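Sugar phosphate isomerase/epimerase (Parabacteroides distasonis, PDB 3OBE) probably acts as an isomerase on a substrate not yet established, through a xylose isomerase-like TIM-barrel fold. Local coordinates at residues L30-E33 / L34-D37; K79-K82 / K83-D87; T120-H123 / A124-G127; E140-D143 / D144-V148; K196-I200 / E201-L205. All blocks are in the same frame, centred on the assembly; numbering follows the deposited sequence.

Interaction 1 (L30-E33 / L34-D37); sequences LGQE and LLQD
Leu30 sets CG beside its backbone N (chi1 -71°), while Leu34 sets CG anti to its own N (chi1 -179°). These torsions turn the branches so that Leu30 CD1 reaches Leu34 CB and, at 4.0 Å, Leu34 CD2. The backbone turn itself brings Leu30 CB to 3.8 Å from Leu34 CB. The pair is buried, and Leu30 also packs on Phe288 and Val291 of helix 287-300. On another side, the bent chain of Gln32 brings its amide to Leu35, with NE2 3.4 Å from Leu35 CD1. That nitrogen is hydrogen-bonded to Asp67. The carboxylate of Glu33 turns away to the backbone N of Gln287 and Phe288. Gln36 folds back over the turn, its CG 3.4 Å from Gln32 O. Gln36 N donates to that same oxygen at 3.1 Å. Two waters sit on Glu33 O and link it to Asp37 O and Gln36 NE2. Gly31 O receives two weak bonds, from Leu34 N at 3.4 Å and from Leu35 N at 3.5 Å. Gly31 is the N-cap of helix 32-35, and its positive phi suits a residue without a side chain. Asp37 is in turn the N-cap of helix 38-48, its OD2 bonded to Asn40. The arrangement is a short helical turn that follows the first strand of the TIM barrel, 24-26, and leads into helix 38-48.

Interaction 2 (K79-K82 / K83-D87); sequences KDYK and KMVDD. With EOH (ethanol), chain G.
Four backbone bonds tie residues 79-82 to 83-86 in regular alpha-helical steps of four, among them Val85 N to Tyr81 O at 3.2 Å and nearly straight (175°). On the flank beside the end of helix 109-126, Lys82 and Asp86 form a salt bridge one turn apart. Lys82 NZ donates to Asp86 OD2 at 2.8 Å, using the syn lone pair of that oxygen. The lysine starts with CG anti to its N (chi1 -172°), stays extended, and bends only at the last torsion (chi4 -68°), which turns NZ to the carboxylate. Lys82 CG lies 3.3 Å from the same Asp86 OD2. A water donates to Asp86 OD1 and bonds only weakly to NZ. With a leucine here, Asp86 is likely to lose its charged mate and be less firmly held, the water staying as a partner. The exposed Lys83 and Asp87 repeat the pairing, with Lys83 NZ 2.9 Å from Asp87 OD1. The inner side is apolar. Tyr81 CD1 lies 4.0 Å from Val85 CG2. Both residues also touch Ile92 of strand 91-95. Tyr81 OH lies 2.4 Å from the oxygen of an ethanol, probably from the crystallisation liquor; this is suspiciously short and doubtful in detail. The helix thus has two characters. Two i to i+4 lysine-aspartate salt bridges probably steady it, while its buried side holds to the barrel by apolar contact.

Interaction 3 (T120-H123 / A124-G127); sequences TDIH and AELG
The last turns of helix 109-126, on the outside of the TIM barrel, carry this contact. The helix closes at Gly127, which leaves helical angles with positive phi. His123 and Leu126 lie side by side and point the same way. Leu126 CD2 comes to 4.1 Å from His123 CD2, at a slant to the ring. Leu126 has CG anti to its backbone N (chi1 -170°), and this brings CD2 beside the imidazole. Both side chains are buried. The ring is held at both nitrogens: ND1 bonds to Ala119 O one turn back, and NE2 to Ser95 OG at the end of strand 91-95. Phe65 meets it edge-to-face. On the outer side Ile122 and Glu125 cross, with Ile122 CD1 3.6 Å from Glu125 OE1. The methylene groups of Glu125 also lie over the turn before, CB 3.3 Å from Ile122 O and CG 3.5 Å from Asp121 O. Backbone bonds run through the contact. Ala124 N gives a short bond to Thr120 O at 2.7 Å. The next, Glu125 N to Asp121 O, is weak. Leu126 N donates to Ile122 O at 3.1 Å. Gly127 N reaches His123 O at 2.9 Å, with a bent angle of 135°, as the chain turns out of the helix. Ile122 O also takes a bond from Ser78 OG, at the start of helix 78-87. The imidazole is therefore fixed in rotation by one bond to its own helix and one to a strand. With both nitrogens bonded and carbon packed against the ring, a polar group is accommodated in a buried place.

Interaction 4 (E140-D143 / D144-V148); sequences ENED and DAKVV
Asn141 and Asp144 cross at about a right angle, their amide and carboxylate planes 32° apart. Each side chain turns to the other's backbone. Asn141 OD1 accepts from Asp144 N at 3.0 Å, almost in line with its C=O bond (170°). It gets there because its CG stands between the backbone N and the carbonyl carbon (chi1 65°), which folds the amide over the first turn. In return Asp144 OD2 takes a weak bond from Asn141 N at 3.4 Å. The two form a capping box at the start of helix 142-160. The same Asp144 OD2 grips the residue before more strongly: Glu140 N donates to it at 2.8 Å, into the anti lone pair. One oxygen thus takes a firm bond from Glu140 N and a weak one from Asn141 N. Without the carboxylate, as in an alanine here, these two N-H groups would probably lack this acceptor and the chain before the helix could move. Glu140 CB passes 3.6 Å from Asp144 OD2, and the Glu140 carboxylate goes to Arg138 in a salt bridge. Glu142, in the conformer described, pairs with Lys180, while Ala145 sits on Leu203 of helix 200-207. Regular helix bonds follow, with Lys146 N to Glu142 O at 2.9 Å and Val147 N to Asp143 O at 3.0 Å. Three acidic residues, Glu142, Asp143 and Asp144, lie in the first turn. Their negative charge near the positive end of the helix dipole is probably favourable, and Asn141 OD1 gives Asp144 N an acceptor that the missing preceding turn cannot.

Interaction 5 (K196-I200 / E201-L205); sequences KGTYI and EELFL
Ile200 and Phe204 make the close-packed part of this contact. They lie side by side, one turn apart, and point the same way. Ile200 CG2 sits over one face of the phenyl ring, 4.0 Å from its centroid and 22° off the normal, a CH-pi contact shifted toward the rim. CG2 is anti to the backbone N of Ile200, and the methyl comes nearest to the ring at Phe204 CZ, 3.7 Å away. Ile200 O lies over a face of the ring too, near CG. Tyr168 and Phe152 each meet Phe204 edge-to-face. Leu203 adds to the packing, its CG 3.8 Å from Thr198 CG2, and touches Val178 on the neighbouring strand of the small two-stranded antiparallel sheet. In the fold this is where strand 198-199 runs directly into helix 200-207, with Tyr199 at the N-cap position. Leu203 N bonds to Tyr199 O at 3.1 Å and Phe204 N to Ile200 O at 3.0 Å, which starts the helix. The other side is looser. Glu202 stretches out with CG anti to its backbone N (chi1 175°) and crosses Thr198 at about a right angle, its CD 3.7 Å from Thr198 CG2. Its OE1 stands at the edge of the Tyr199 ring, close to the ring plane, with the carboxylate turned 48° against it. A water joins the two residues: it donates to Glu202 OE1 at 2.7 Å and accepts from Tyr199 N. The ring of Tyr199 leads off from the helix toward Arg177, which makes a cation-pi contact with it, and meets Trp232.

How the interactions relate
The five contacts follow one another along the chain, from interaction 1 to interaction 5, around the parallel eight-stranded sheet of the TIM barrel. Interactions 2 and 3 touch, with centres about 13 Å apart: helix 78-87 meets the end of helix 109-126 through Tyr81, Lys82 and Leu126. Interactions 4 and 5 also touch, with centres about 10 Å apart, where helices 142-160 and 200-207 pack through Ala145, Val148, Leu203 and Phe204. Each pair joins neighbouring outer helices, on different parts of the barrel wall. Interaction 1 follows strand 24-26 and does not touch interaction 2; their centres are about 16 Å apart. Both lie across the chain's centre from the 140-148 and 196-205 contacts, with centres about 37 to 39 Å apart.

Interaction 1 (L30-E33 / L34-D37)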
# COMPACT_ATOMS: atom_id res chain seq x y z
N LEU A 30 -3.77 -11.01 7.29
CA LEU A 30 -3.90 -12.37 7.76
C LEU A 30 -3.51 -12.47 9.23
O LEU A 30 -3.81 -13.47 9.88
CB LEU A 30 -3.00 -13.28 6.93
CG LEU A 30 -3.51 -13.47 5.51
CD1 LEU A 30 -2.47 -14.23 4.66
CD2 LEU A 30 -4.83 -14.31 5.58
N GLY A 31 -2.87 -11.40 9.73
CA GLY A 31 -2.14 -11.39 11.00
C GLY A 31 -1.46 -12.69 11.35
O GLY A 31 -0.61 -13.24 10.59
N GLN A 32 -1.93 -13.25 12.46
CA GLN A 32 -1.30 -14.41 13.04
C GLN A 32 -1.61 -15.66 12.24
O GLN A 32 -0.92 -16.65 12.38
CB GLN A 32 -1.72 -14.57 14.53
CG GLN A 32 -1.05 -13.53 15.42
CD GLN A 32 0.47 -13.73 15.49
OE1 GLN A 32 0.97 -14.86 15.52
NE2 GLN A 32 1.20 -12.62 15.48
N GLU A 33 -2.64 -15.62 11.37
CA GLU A 33 -3.00 -16.85 10.65
C GLU A 33 -1.88 -17.27 9.70
O GLU A 33 -1.67 -18.47 9.49
CB GLU A 33 -4.30 -16.72 9.87
CG GLU A 33 -5.47 -16.41 10.73
CD GLU A 33 -6.77 -16.25 9.96
OE1 GLU A 33 -6.92 -16.85 8.86
OE2 GLU A 33 -7.65 -15.54 10.52
N LEU A 34 -1.17 -16.29 9.16
CA LEU A 34 -0.03 -16.55 8.26
C LEU A 34 1.23 -16.84 9.09
O LEU A 34 1.89 -17.84 8.87
CB LEU A 34 0.20 -15.38 7.29
CG LEU A 34 1.34 -15.52 6.26
CD1 LEU A 34 1.24 -16.79 5.42
CD2 LEU A 34 1.43 -14.26 5.34
N LEU A 35 1.51 -15.97 10.06
CA LEU A 35 2.75 -16.03 10.85
C LEU A 35 2.93 -17.36 11.56
O LEU A 35 4.06 -17.83 11.69
CB LEU A 35 2.82 -14.87 11.85
CG LEU A 35 2.87 -13.45 11.27
CD1 LEU A 35 2.62 -12.45 12.38
CD2 LEU A 35 4.16 -13.17 10.55
N GLN A 36 1.84 -17.98 11.99
CA GLN A 36 1.89 -19.24 12.73
C GLN A 36 2.22 -20.46 11.86
O GLN A 36 2.55 -21.53 12.40
CB GLN A 36 0.56 -19.49 13.44
CG GLN A 36 -0.56 -20.04 12.52
CD GLN A 36 -1.96 -19.98 13.14
OE1 GLN A 36 -2.13 -19.56 14.30
NE2 GLN A 36 -2.97 -20.39 12.37
N ASP A 37 2.09 -20.36 10.54
CA ASP A 37 2.47 -21.47 9.65
C ASP A 37 2.76 -20.93 8.26
O ASP A 37 1.93 -21.03 7.34
CB ASP A 37 1.37 -22.54 9.58
CG ASP A 37 1.82 -23.80 8.81
OD1 ASP A 37 3.00 -23.86 8.42
OD2 ASP A 37 0.99 -24.72 8.60
O HOH W 1 -0.66 -20.07 7.51
O HOH W 2 -3.87 -20.45 9.52

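Interaction 2 (K79-K82 / K83-D87)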
# COMPACT_ATOMS: atom_id res chain seq x y z
N LYS A 79 16.94 -11.65 3.93
CA LYS A 79 17.31 -12.83 3.14
C LYS A 79 16.39 -14.03 3.43
O LYS A 79 15.97 -14.75 2.51
CB LYS A 79 18.77 -13.22 3.42
CG LYS A 79 19.25 -14.43 2.64
CD LYS A 79 20.71 -14.75 2.96
CE LYS A 79 21.13 -16.02 2.26
NZ LYS A 79 20.77 -17.19 3.08
N ASP A 80 16.11 -14.28 4.71
CA ASP A 80 15.26 -15.43 5.09
C ASP A 80 13.82 -15.17 4.67
O ASP A 80 13.11 -16.10 4.29
CB ASP A 80 15.34 -15.68 6.58
CG ASP A 80 16.76 -15.94 7.04
OD1 ASP A 80 17.43 -16.83 6.47
OD2 ASP A 80 17.25 -15.24 7.94
N TYR A 81 13.40 -13.92 4.78
CA TYR A 81 12.04 -13.58 4.39
C TYR A 81 11.90 -13.84 2.88
O TYR A 81 10.99 -14.54 2.44
CB TYR A 81 11.75 -12.12 4.67
CG TYR A 81 10.33 -11.78 5.04
CD1 TYR A 81 9.23 -12.58 4.67
CD2 TYR A 81 10.09 -10.64 5.78
CE1 TYR A 81 7.94 -12.24 5.05
CE2 TYR A 81 8.82 -10.30 6.17
CZ TYR A 81 7.74 -11.09 5.80
OH TYR A 81 6.49 -10.68 6.21
N LYS A 82 12.80 -13.23 2.10
CA LYS A 82 12.76 -13.36 0.64
C LYS A 82 12.77 -14.85 0.23
O LYS A 82 12.00 -15.27 -0.62
CB LYS A 82 13.93 -12.61 0.02
CG LYS A 82 13.87 -12.52 -1.49
CD LYS A 82 14.98 -11.66 -2.09
CE LYS A 82 14.82 -11.59 -3.63
NZ LYS A 82 15.06 -12.89 -4.28
N LYS A 83 13.61 -15.65 0.88
CA LYS A 83 13.70 -17.09 0.55
C LYS A 83 12.38 -17.83 0.71
O LYS A 83 11.95 -18.60 -0.17
CB LYS A 83 14.80 -17.77 1.39
CG LYS A 83 14.86 -19.29 1.27
CD LYS A 83 15.46 -19.70 -0.07
CE LYS A 83 16.03 -21.15 -0.02
NZ LYS A 83 15.47 -21.94 -1.14
N MSE A 84 11.72 -17.64 1.86
CA MSE A 84 10.45 -18.28 2.17
C MSE A 84 9.39 -17.95 1.10
O MSE A 84 8.72 -18.82 0.53
CB MSE A 84 9.98 -17.75 3.54
CG MSE A 84 9.08 -18.64 4.33
SE MSE A 84 9.38 -18.33 6.22
CE MSE A 84 9.28 -16.46 6.24
N VAL A 85 9.25 -16.66 0.83
CA VAL A 85 8.24 -16.20 -0.15
C VAL A 85 8.59 -16.68 -1.58
O VAL A 85 7.75 -17.20 -2.29
CB VAL A 85 8.09 -14.69 -0.04
CG1 VAL A 85 7.16 -14.07 -1.13
CG2 VAL A 85 7.65 -14.31 1.38
N ASP A 86 9.83 -16.51 -2.00
CA ASP A 86 10.28 -16.97 -3.32
C ASP A 86 10.03 -18.47 -3.52
O ASP A 86 9.55 -18.91 -4.58
CB ASP A 86 11.78 -16.70 -3.50
CG ASP A 86 12.13 -15.22 -3.67
OD1 ASP A 86 11.27 -14.31 -3.88
OD2 ASP A 86 13.35 -14.96 -3.65
N ASP A 87 10.33 -19.27 -2.50
CA ASP A 87 10.12 -20.73 -2.57
C ASP A 87 8.63 -21.09 -2.79
O ASP A 87 8.31 -22.11 -3.43
CB ASP A 87 10.61 -21.41 -1.28
CG ASP A 87 12.13 -21.55 -1.21
OD1 ASP A 87 12.84 -21.32 -2.21
OD2 ASP A 87 12.61 -21.88 -0.10
C1 EOH G . 6.02 -9.00 9.26
C2 EOH G . 5.37 -10.26 9.76
O EOH G . 6.42 -9.06 7.92
O HOH W 3 12.04 -12.47 -5.94

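Interaction 3 (T120-H123 / A124-G127)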
# COMPACT_ATOMS: atom_id res chain seq x y z
N THR A 120 16.12 1.67 3.21
CA THR A 120 16.31 1.37 1.78
C THR A 120 17.36 0.26 1.62
O THR A 120 17.16 -0.67 0.84
CB THR A 120 16.73 2.62 1.01
OG1 THR A 120 15.66 3.61 1.13
CG2 THR A 120 17.08 2.30 -0.45
N ASP A 121 18.45 0.35 2.39
CA ASP A 121 19.51 -0.67 2.31
C ASP A 121 18.92 -2.07 2.60
O ASP A 121 19.22 -3.07 1.93
CB ASP A 121 20.64 -0.32 3.26
CG ASP A 121 21.49 0.86 2.78
OD1 ASP A 121 21.45 1.24 1.59
OD2 ASP A 121 22.20 1.41 3.63
N ILE A 122 18.07 -2.14 3.62
CA ILE A 122 17.45 -3.41 4.03
C ILE A 122 16.45 -3.88 2.99
O ILE A 122 16.41 -5.05 2.65
CB ILE A 122 16.76 -3.27 5.40
CG1 ILE A 122 17.79 -3.02 6.51
CG2 ILE A 122 15.81 -4.48 5.72
CD1 ILE A 122 18.69 -4.21 6.81
N HIS A 123 15.69 -2.95 2.42
CA HIS A 123 14.66 -3.33 1.48
C HIS A 123 15.25 -3.64 0.11
O HIS A 123 14.65 -4.42 -0.67
CB HIS A 123 13.56 -2.24 1.37
CG HIS A 123 12.58 -2.26 2.51
ND1 HIS A 123 12.92 -1.79 3.77
CD2 HIS A 123 11.31 -2.73 2.60
CE1 HIS A 123 11.88 -1.96 4.57
NE2 HIS A 123 10.89 -2.51 3.89
N ALA A 124 16.44 -3.11 -0.19
CA ALA A 124 17.14 -3.52 -1.44
C ALA A 124 17.53 -4.99 -1.32
O ALA A 124 17.37 -5.81 -2.26
CB ALA A 124 18.34 -2.60 -1.69
N GLU A 125 17.99 -5.38 -0.14
CA GLU A 125 18.28 -6.79 0.12
C GLU A 125 17.03 -7.66 -0.05
O GLU A 125 17.11 -8.78 -0.59
CB GLU A 125 18.79 -7.01 1.56
CG GLU A 125 20.12 -6.47 2.01
CD GLU A 125 20.34 -6.75 3.54
OE1 GLU A 125 19.38 -6.68 4.34
OE2 GLU A 125 21.46 -7.07 3.93
N LEU A 126 15.89 -7.16 0.42
CA LEU A 126 14.62 -7.86 0.39
C LEU A 126 14.11 -8.00 -1.06
O LEU A 126 13.40 -8.95 -1.36
CB LEU A 126 13.59 -7.12 1.26
CG LEU A 126 12.25 -7.77 1.58
CD1 LEU A 126 12.44 -9.10 2.36
CD2 LEU A 126 11.35 -6.78 2.33
N GLY A 127 14.52 -7.07 -1.94
CA GLY A 127 14.22 -7.10 -3.37
C GLY A 127 12.88 -6.50 -3.74
O GLY A 127 12.33 -6.80 -4.80

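Interaction 4 (E140-D143 / D144-V148)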
# COMPACT_ATOMS: atom_id res chain seq x y z
N GLU A 140 -2.42 20.15 10.57
CA GLU A 140 -3.45 21.07 11.03
C GLU A 140 -3.62 22.27 10.15
O GLU A 140 -4.64 22.95 10.23
CB GLU A 140 -3.15 21.45 12.47
CG GLU A 140 -3.41 20.21 13.29
CD GLU A 140 -2.96 20.23 14.74
OE1 GLU A 140 -2.00 20.96 15.10
OE2 GLU A 140 -3.58 19.42 15.49
N ASN A 141 -2.63 22.52 9.30
CA ASN A 141 -2.73 23.59 8.31
C ASN A 141 -1.86 23.22 7.10
O ASN A 141 -1.16 22.19 7.10
CB ASN A 141 -2.37 24.96 8.91
CG ASN A 141 -0.93 25.04 9.37
OD1 ASN A 141 -0.04 24.44 8.77
ND2 ASN A 141 -0.67 25.87 10.39
N GLU A 142 -1.92 24.06 6.07
CA GLU A 142 -1.15 23.84 4.84
C GLU A 142 0.34 23.70 5.10
O GLU A 142 0.96 22.81 4.52
CB GLU A 142 -1.35 24.96 3.81
CG GLU A 142 -2.60 24.82 3.00
CD GLU A 142 -2.58 25.65 1.71
OE1 GLU A 142 -1.49 26.07 1.25
OE2 GLU A 142 -3.68 25.89 1.17
N ASP A 143 0.90 24.55 5.97
CA ASP A 143 2.34 24.54 6.21
C ASP A 143 2.80 23.17 6.71
O ASP A 143 3.83 22.67 6.27
CB ASP A 143 2.81 25.63 7.19
CG ASP A 143 2.74 27.05 6.59
OD1 ASP A 143 2.57 27.21 5.34
OD2 ASP A 143 2.86 28.00 7.39
N ASP A 144 1.99 22.53 7.58
CA ASP A 144 2.32 21.20 8.07
C ASP A 144 2.39 20.21 6.93
O ASP A 144 3.27 19.36 6.90
CB ASP A 144 1.26 20.71 9.05
CG ASP A 144 1.16 21.53 10.31
OD1 ASP A 144 2.07 22.30 10.67
OD2 ASP A 144 0.09 21.40 10.93
N ALA A 145 1.42 20.28 6.00
CA ALA A 145 1.40 19.44 4.83
C ALA A 145 2.62 19.67 3.91
O ALA A 145 3.13 18.74 3.34
CB ALA A 145 0.09 19.66 4.06
N LYS A 146 3.02 20.92 3.74
CA LYS A 146 4.22 21.22 2.95
C LYS A 146 5.51 20.68 3.55
O LYS A 146 6.30 20.08 2.83
CB LYS A 146 4.33 22.73 2.71
CG LYS A 146 3.23 23.28 1.80
CD LYS A 146 3.38 24.78 1.61
CE LYS A 146 2.73 25.27 0.33
NZ LYS A 146 3.21 26.69 0.03
N VAL A 147 5.69 20.78 4.85
CA VAL A 147 6.88 20.26 5.49
C VAL A 147 6.90 18.72 5.39
O VAL A 147 7.97 18.11 5.11
CB VAL A 147 7.05 20.70 6.98
CG1 VAL A 147 8.35 20.04 7.58
CG2 VAL A 147 7.18 22.26 7.07
N VAL A 148 5.75 18.11 5.61
CA VAL A 148 5.63 16.69 5.42
C VAL A 148 5.97 16.30 3.99
O VAL A 148 6.70 15.34 3.76
CB VAL A 148 4.21 16.14 5.87
CG1 VAL A 148 4.01 14.69 5.37
CG2 VAL A 148 4.10 16.19 7.38

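Interaction 5 (K196-I200 / E201-L205)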
# COMPACT_ATOMS: atom_id res chain seq x y z
N LYS A 196 -14.17 25.64 3.04
CA LYS A 196 -12.85 26.25 2.89
C LYS A 196 -11.73 25.23 3.06
O LYS A 196 -11.86 24.24 3.78
CB LYS A 196 -12.61 27.35 3.93
CG LYS A 196 -13.49 28.55 3.80
CD LYS A 196 -12.96 29.70 4.64
CE LYS A 196 -11.81 30.45 3.93
NZ LYS A 196 -11.71 31.79 4.51
N GLY A 197 -10.61 25.55 2.45
CA GLY A 197 -9.40 24.79 2.66
C GLY A 197 -9.19 23.79 1.54
O GLY A 197 -9.96 23.69 0.58
N THR A 198 -8.11 23.04 1.68
CA THR A 198 -7.66 22.14 0.64
C THR A 198 -7.53 20.75 1.21
O THR A 198 -6.98 20.57 2.28
CB THR A 198 -6.28 22.59 0.11
OG1 THR A 198 -6.30 23.99 -0.19
CG2 THR A 198 -5.88 21.84 -1.15
N TYR A 199 -7.94 19.74 0.44
CA TYR A 199 -7.76 18.38 0.88
C TYR A 199 -6.30 18.10 1.19
O TYR A 199 -5.40 18.48 0.43
CB TYR A 199 -8.20 17.40 -0.19
CG TYR A 199 -9.66 17.37 -0.47
CD1 TYR A 199 -10.57 16.98 0.50
CD2 TYR A 199 -10.11 17.64 -1.77
CE1 TYR A 199 -11.91 16.92 0.21
CE2 TYR A 199 -11.45 17.54 -2.07
CZ TYR A 199 -12.32 17.19 -1.08
OH TYR A 199 -13.66 17.14 -1.38
N ILE A 200 -6.06 17.41 2.29
CA ILE A 200 -4.71 16.99 2.63
C ILE A 200 -4.05 16.19 1.49
O ILE A 200 -2.88 16.42 1.12
CB ILE A 200 -4.66 16.26 3.98
CG1 ILE A 200 -5.00 17.25 5.12
CG2 ILE A 200 -3.24 15.67 4.21
CD1 ILE A 200 -5.30 16.53 6.48
N GLU A 201 -4.76 15.22 0.95
CA GLU A 201 -4.23 14.41 -0.14
C GLU A 201 -3.77 15.30 -1.30
O GLU A 201 -2.71 15.07 -1.90
CB GLU A 201 -5.28 13.39 -0.62
CG GLU A 201 -4.78 12.35 -1.60
CD GLU A 201 -3.95 11.21 -1.04
OE1 GLU A 201 -3.65 11.19 0.18
OE2 GLU A 201 -3.57 10.31 -1.87
N GLU A 202 -4.60 16.30 -1.66
CA GLU A 202 -4.26 17.24 -2.71
C GLU A 202 -2.99 18.00 -2.43
O GLU A 202 -2.16 18.21 -3.32
CB GLU A 202 -5.46 18.18 -3.00
CG GLU A 202 -5.17 19.27 -3.99
CD GLU A 202 -6.40 20.07 -4.38
OE1 GLU A 202 -7.50 19.65 -4.08
OE2 GLU A 202 -6.23 21.13 -4.96
N LEU A 203 -2.82 18.47 -1.20
CA LEU A 203 -1.63 19.14 -0.81
C LEU A 203 -0.38 18.23 -0.96
O LEU A 203 0.66 18.70 -1.41
CB LEU A 203 -1.74 19.69 0.61
CG LEU A 203 -2.73 20.83 0.76
CD1 LEU A 203 -3.02 21.00 2.29
CD2 LEU A 203 -2.19 22.11 0.06
N PHE A 204 -0.50 16.98 -0.56
CA PHE A 204 0.62 16.05 -0.71
C PHE A 204 0.94 15.83 -2.18
O PHE A 204 2.11 15.87 -2.58
CB PHE A 204 0.35 14.68 -0.08
CG PHE A 204 0.31 14.63 1.41
CD1 PHE A 204 0.79 15.64 2.23
CD2 PHE A 204 -0.22 13.53 2.01
CE1 PHE A 204 0.75 15.51 3.62
CE2 PHE A 204 -0.26 13.39 3.36
CZ PHE A 204 0.21 14.38 4.18
N LEU A 205 -0.07 15.64 -3.00
CA LEU A 205 0.16 15.54 -4.45
C LEU A 205 0.87 16.74 -5.04
O LEU A 205 1.84 16.61 -5.81
CB LEU A 205 -1.18 15.29 -5.15
CG LEU A 205 -1.75 13.88 -4.91
CD1 LEU A 205 -3.29 13.86 -5.01
CD2 LEU A 205 -1.19 12.85 -5.90
O HOH W 4 -9.04 20.73 -2.15